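Local coordinates for protein esterase A (Caulobacter crescentus, PDB 5GKV) that probably hydrolyses ester substrates as a serine hydrolase of the beta-lactamase and penicillin-binding-protein clan, at residues A[89-99]-A[181-190]. Numbering follows the deposited sequence.
Sequences LIARLVDEGRL and IFRRVDGRTM
Two helices of the beta-lactamase-type fold, 82-95 and 173-186, pack here through their C-terminal halves, with Phe182 set against Leu93. The axes of 89-95 and 181-186 lie 10.6 Å apart and cross at 36°. Leu93 crosses Phe182 at about a right angle, its CD1 3.5 Å from Phe182 CD2; its CD2 meets Asp186 CB, which lies over a face of the ring. A chi1 of -175° sets Phe182 CG beside its own carbonyl carbon, and the ring edge meets Leu89 O, 3.8 Å from CE2. Slender, extended Met190, starting helix 190-202, sends CE to Ile90 CG1 at 3.8 Å. Beta-branched Val185 serves two leucines, CG1 3.9 Å from Leu93 CD1 and CG2 against Leu99 CD1; Leu99 also packs on Val108 and Val122. At the exposed end, Arg98 NH2 is 3.0 Å from Val185 O, but the oxygen lies over the guanidinium face, too poorly angled for a hydrogen bond. Asp186 forms an Asx turn: OD1 accepts Arg188 N (anti lone pair) and NE (syn, 2.8 Å), OD2 accepts NH2, a side-on grip fixing the carboxylate's rotation. The result is an apolar helix-helix interface in the fold's helical part, its helices ending in a Schellman motif at Gly97 and this Asx turn.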
loop_
_atom_site.group_PDB
_atom_site.type_symbol
_atom_site.label_atom_id
_atom_site.label_comp_id
_atom_site.label_asym_id
_atom_site.label_seq_id
_atom_site.Cartn_x
_atom_site.Cartn_y
_atom_site.Cartn_z
ATOM N N LEU A 89 5.002 2.789 9.157
ATOM C CA LEU A 89 6.268 3.378 9.589
ATOM C C LEU A 89 6.050 4.732 10.252
ATOM O O LEU A 89 6.678 5.032 11.277
ATOM C CB LEU A 89 7.232 3.498 8.409
ATOM C CG LEU A 89 7.691 2.156 7.822
ATOM C CD1 LEU A 89 8.514 2.350 6.538
ATOM C CD2 LEU A 89 8.480 1.376 8.864
ATOM N N ILE A 90 5.137 5.550 9.712
ATOM C CA ILE A 90 4.810 6.818 10.362
ATOM C C ILE A 90 4.126 6.564 11.700
ATOM O O ILE A 90 4.458 7.197 12.712
ATOM C CB ILE A 90 3.936 7.707 9.447
ATOM C CG1 ILE A 90 4.734 8.224 8.236
ATOM C CG2 ILE A 90 3.352 8.866 10.239
ATOM C CD1 ILE A 90 5.859 9.194 8.585
ATOM N N ALA A 91 3.148 5.644 11.721
ATOM C CA ALA A 91 2.421 5.339 12.952
ATOM C C ALA A 91 3.369 4.968 14.087
ATOM O O ALA A 91 3.122 5.314 15.254
ATOM C CB ALA A 91 1.434 4.192 12.717
ATOM N N ARG A 92 4.450 4.256 13.763
ATOM C CA ARG A 92 5.459 3.918 14.770
ATOM C C ARG A 92 6.160 5.163 15.320
ATOM O O ARG A 92 6.351 5.283 16.538
ATOM C CB ARG A 92 6.473 2.937 14.179
ATOM C CG ARG A 92 5.924 1.503 14.040
ATOM C CD ARG A 92 6.973 0.552 13.462
ATOM N NE ARG A 92 7.948 0.055 14.446
ATOM C CZ ARG A 92 9.268 0.184 14.339
ATOM N NH1 ARG A 92 9.800 0.804 13.299
ATOM N NH2 ARG A 92 10.065 -0.303 15.277
ATOM N N LEU A 93 6.579 6.090 14.442
ATOM C CA LEU A 93 7.197 7.332 14.924
ATOM C C LEU A 93 6.278 8.087 15.867
ATOM O O LEU A 93 6.733 8.638 16.880
ATOM C CB LEU A 93 7.572 8.261 13.776
ATOM C CG LEU A 93 8.691 7.862 12.841
ATOM C CD1 LEU A 93 8.900 8.989 11.820
ATOM C CD2 LEU A 93 9.961 7.617 13.648
ATOM N N VAL A 94 4.990 8.173 15.525
ATOM C CA VAL A 94 4.052 8.877 16.392
ATOM C C VAL A 94 3.910 8.138 17.719
ATOM O O VAL A 94 3.992 8.739 18.804
ATOM C CB VAL A 94 2.696 9.056 15.684
ATOM C CG1 VAL A 94 1.672 9.645 16.632
ATOM C CG2 VAL A 94 2.864 9.971 14.479
ATOM N N ASP A 95 3.717 6.822 17.651
ATOM C CA ASP A 95 3.569 6.017 18.862
ATOM C C ASP A 95 4.778 6.148 19.774
ATOM O O ASP A 95 4.634 6.114 21.001
ATOM C CB ASP A 95 3.355 4.546 18.491
ATOM C CG ASP A 95 3.034 3.662 19.703
ATOM O OD1 ASP A 95 2.178 4.043 20.533
ATOM O OD2 ASP A 95 3.639 2.570 19.813
ATOM N N GLU A 96 5.970 6.290 19.197
ATOM C CA GLU A 96 7.196 6.455 19.957
ATOM C C GLU A 96 7.365 7.864 20.512
ATOM O O GLU A 96 8.345 8.115 21.213
ATOM C CB GLU A 96 8.413 6.100 19.096
ATOM C CG GLU A 96 8.510 4.616 18.721
ATOM C CD GLU A 96 9.462 4.377 17.558
ATOM O OE1 GLU A 96 10.245 5.290 17.215
ATOM O OE2 GLU A 96 9.418 3.275 16.973
ATOM N N GLY A 97 6.447 8.781 20.219
ATOM C CA GLY A 97 6.565 10.148 20.700
ATOM C C GLY A 97 7.580 11.007 19.980
ATOM O O GLY A 97 7.986 12.037 20.515
ATOM N N ARG A 98 8.001 10.628 18.778
ATOM C CA ARG A 98 8.947 11.423 18.008
ATOM C C ARG A 98 8.256 12.366 17.027
ATOM O O ARG A 98 8.928 13.167 16.378
ATOM C CB ARG A 98 9.909 10.504 17.252
ATOM C CG ARG A 98 10.707 9.562 18.150
ATOM C CD ARG A 98 11.802 8.858 17.363
ATOM N NE ARG A 98 12.867 9.810 17.070
ATOM C CZ ARG A 98 13.926 9.548 16.305
ATOM N NH1 ARG A 98 14.079 8.347 15.735
ATOM N NH2 ARG A 98 14.844 10.494 16.106
ATOM N N LEU A 99 6.937 12.286 16.921
ATOM C CA LEU A 99 6.112 12.956 15.924
ATOM C C LEU A 99 4.694 12.867 16.445
ATOM O O LEU A 99 4.377 11.955 17.210
ATOM C CB LEU A 99 6.234 12.276 14.547
ATOM C CG LEU A 99 5.568 12.887 13.306
ATOM C CD1 LEU A 99 6.287 14.160 12.909
ATOM C CD2 LEU A 99 5.566 11.873 12.145
ATOM N N ILE A 181 8.877 13.290 5.633
ATOM C CA ILE A 181 8.566 13.452 7.052
ATOM C C ILE A 181 9.319 12.407 7.866
ATOM O O ILE A 181 10.002 12.723 8.854
ATOM C CB ILE A 181 7.048 13.358 7.282
ATOM C CG1 ILE A 181 6.308 14.535 6.614
ATOM C CG2 ILE A 181 6.730 13.300 8.782
ATOM C CD1 ILE A 181 4.805 14.333 6.594
ATOM N N PHE A 182 9.236 11.142 7.430
ATOM C CA PHE A 182 9.943 10.062 8.123
ATOM C C PHE A 182 11.446 10.322 8.186
ATOM O O PHE A 182 12.064 10.221 9.255
ATOM C CB PHE A 182 9.680 8.721 7.427
ATOM C CG PHE A 182 10.290 7.558 8.154
ATOM C CD1 PHE A 182 11.583 7.154 7.885
ATOM C CD2 PHE A 182 9.569 6.889 9.125
ATOM C CE1 PHE A 182 12.145 6.095 8.582
ATOM C CE2 PHE A 182 10.124 5.841 9.825
ATOM C CZ PHE A 182 11.413 5.448 9.551
ATOM N N ARG A 183 12.058 10.618 7.034
ATOM C CA ARG A 183 13.507 10.804 6.956
ATOM C C ARG A 183 13.976 11.922 7.886
ATOM O O ARG A 183 14.958 11.767 8.624
ATOM C CB ARG A 183 13.909 11.094 5.503
ATOM C CG ARG A 183 15.395 10.968 5.192
ATOM C CD ARG A 183 15.724 11.425 3.749
ATOM N NE ARG A 183 15.475 12.856 3.552
ATOM C CZ ARG A 183 16.113 13.832 4.205
ATOM N NH1 ARG A 183 17.050 13.541 5.106
ATOM N NH2 ARG A 183 15.806 15.106 3.965
ATOM N N ARG A 184 13.272 13.053 7.878
ATOM C CA ARG A 184 13.678 14.174 8.721
ATOM C C ARG A 184 13.524 13.871 10.204
ATOM O O ARG A 184 14.282 14.409 11.022
ATOM C CB ARG A 184 12.875 15.411 8.352
ATOM C CG ARG A 184 13.046 15.763 6.899
ATOM C CD ARG A 184 13.231 17.211 6.686
ATOM N NE ARG A 184 13.355 17.503 5.265
ATOM C CZ ARG A 184 13.629 18.709 4.786
ATOM N NH1 ARG A 184 13.813 19.715 5.632
ATOM N NH2 ARG A 184 13.712 18.905 3.469
ATOM N N VAL A 185 12.570 13.024 10.579
ATOM C CA VAL A 185 12.376 12.720 11.994
ATOM C C VAL A 185 13.249 11.553 12.437
ATOM O O VAL A 185 14.001 11.652 13.414
ATOM C CB VAL A 185 10.883 12.453 12.289
ATOM C CG1 VAL A 185 10.718 11.890 13.696
ATOM C CG2 VAL A 185 10.092 13.738 12.144
ATOM N N ASP A 186 13.170 10.435 11.720
ATOM C CA ASP A 186 13.918 9.245 12.104
ATOM C C ASP A 186 15.396 9.381 11.760
ATOM O O ASP A 186 16.258 8.926 12.519
ATOM C CB ASP A 186 13.318 8.007 11.418
ATOM C CG ASP A 186 14.155 6.756 11.638
ATOM O OD1 ASP A 186 15.225 6.626 11.004
ATOM O OD2 ASP A 186 13.731 5.899 12.443
ATOM N N GLY A 187 15.712 9.985 10.620
ATOM C CA GLY A 187 17.096 10.035 10.187
ATOM C C GLY A 187 17.401 9.130 9.008
ATOM O O GLY A 187 18.177 9.493 8.119
ATOM N N ARG A 188 16.791 7.949 8.988
ATOM C CA ARG A 188 16.970 6.975 7.922
ATOM C C ARG A 188 15.832 7.090 6.905
ATOM O O ARG A 188 14.764 7.627 7.196
ATOM C CB ARG A 188 16.992 5.549 8.488
ATOM C CG ARG A 188 18.052 5.267 9.560
ATOM C CD ARG A 188 17.739 3.976 10.330
ATOM N NE ARG A 188 16.507 4.087 11.110
ATOM C CZ ARG A 188 15.945 3.074 11.763
ATOM N NH1 ARG A 188 16.504 1.873 11.720
ATOM N NH2 ARG A 188 14.827 3.259 12.451
ATOM N N THR A 189 16.062 6.556 5.710
ATOM C CA THR A 189 14.952 6.430 4.772
ATOM C C THR A 189 13.945 5.410 5.295
ATOM O O THR A 189 14.264 4.570 6.141
ATOM C CB THR A 189 15.434 5.987 3.391
ATOM O OG1 THR A 189 15.938 4.644 3.467
ATOM C CG2 THR A 189 16.497 6.932 2.834
ATOM N N MET A 190 12.718 5.461 4.759
ATOM C CA MET A 190 11.733 4.458 5.150
ATOM C C MET A 190 12.225 3.049 4.842
ATOM O O MET A 190 12.071 2.139 5.662
ATOM C CB MET A 190 10.396 4.704 4.449
ATOM C CG MET A 190 9.528 5.719 5.141
ATOM S SD MET A 190 7.898 5.756 4.374
ATOM C CE MET A 190 7.035 6.716 5.599
#